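Local coordinates for deacetylase EF_0837 (Enterococcus faecalis, PDB 2ICS), which is a zinc-dependent amidohydrolase with a binuclear metal centre that deacetylates acetyl-(R)-mandelate with very low efficiency in vitro, at residues A31-A34 and T35-G38. Numbering follows the deposited sequence.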
# COMPACT_ATOMS: atom_id res chain seq x y z
N ALA A 31 16.48 -18.32 -9.44
CA ALA A 31 16.34 -18.43 -10.89
C ALA A 31 14.90 -18.27 -11.34
O ALA A 31 13.98 -18.66 -10.63
CB ALA A 31 16.89 -19.77 -11.37
N VAL A 32 14.72 -17.69 -12.52
CA VAL A 32 13.39 -17.48 -13.09
C VAL A 32 13.46 -17.70 -14.60
O VAL A 32 14.26 -17.07 -15.28
CB VAL A 32 12.88 -16.04 -12.84
CG1 VAL A 32 11.49 -15.88 -13.42
CG2 VAL A 32 12.88 -15.74 -11.34
N ALA A 33 12.61 -18.59 -15.11
CA ALA A 33 12.59 -18.88 -16.53
C ALA A 33 11.29 -19.59 -16.89
O ALA A 33 10.57 -20.04 -16.01
CB ALA A 33 13.79 -19.75 -16.92
N ALA A 34 11.01 -19.68 -18.19
CA ALA A 34 9.80 -20.35 -18.64
C ALA A 34 9.85 -21.81 -18.19
O ALA A 34 8.82 -22.43 -17.90
CB ALA A 34 9.69 -20.27 -20.16
N THR A 35 11.06 -22.35 -18.12
CA THR A 35 11.26 -23.73 -17.69
C THR A 35 12.57 -23.85 -16.92
O THR A 35 13.62 -23.39 -17.36
CB THR A 35 11.28 -24.70 -18.89
OG1 THR A 35 9.98 -24.76 -19.48
CG2 THR A 35 11.68 -26.10 -18.43
N ILE A 36 12.49 -24.47 -15.74
CA ILE A 36 13.67 -24.66 -14.90
C ILE A 36 13.81 -26.14 -14.56
O ILE A 36 13.00 -26.70 -13.82
CB ILE A 36 13.58 -23.87 -13.58
CG1 ILE A 36 13.46 -22.37 -13.88
CG2 ILE A 36 14.81 -24.15 -12.73
CD1 ILE A 36 13.37 -21.51 -12.64
N SER A 37 14.84 -26.77 -15.10
CA SER A 37 15.09 -28.18 -14.82
C SER A 37 16.16 -28.28 -13.76
O SER A 37 17.35 -28.05 -14.03
CB SER A 37 15.54 -28.90 -16.09
OG SER A 37 15.70 -30.28 -15.85
N GLY A 38 15.75 -28.59 -12.54
CA GLY A 38 16.69 -28.71 -11.45
C GLY A 38 16.12 -29.45 -10.26
O GLY A 38 14.93 -29.77 -10.22
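Ala31 meets Ile36 through the far end of the isoleucine: the Ile36 CD1 methyl comes to 4.1 Å from Ala31 CB and to 3.5 Å from the carbonyl oxygen Ala31 O. This reach follows from two torsions: a chi1 of -60° sets CG1 beside the backbone N of Ile36, and the anti chi2 (-180°) carries CD1 on toward the strand, as far back as Ala31. The same methyl passes the backbone of Val32, whose CB points away from the loop and whose side chain packs on Val20. Ala33, like Ala31, turns its CB toward the returning chain; Ala33 CB lies 4.0 Å from Ile36 CG1 and 3.7 Å from Thr35 O. The contact thus illustrates how an edge strand ends and its chain folds over the sheet: strand 28-33 borders a four-stranded mixed sheet in the small beta domain beside the TIM barrel, far from the zinc centre, and residues 35-38 lie in the loop that leads to strand 42-45 at the other border. Ile36 is buried against Ala23, Tyr5 and Leu8, while its backbone N bonds to Glu21 OE1 and its O to Lys10 NZ. Ala34 makes the turn, leaving the extended conformation. Its carbonyl oxygen Ala34 O receives a weak hydrogen bond of 3.0 Å from Thr35 OG1, a hydroxyl placed beside the threonine's own backbone N.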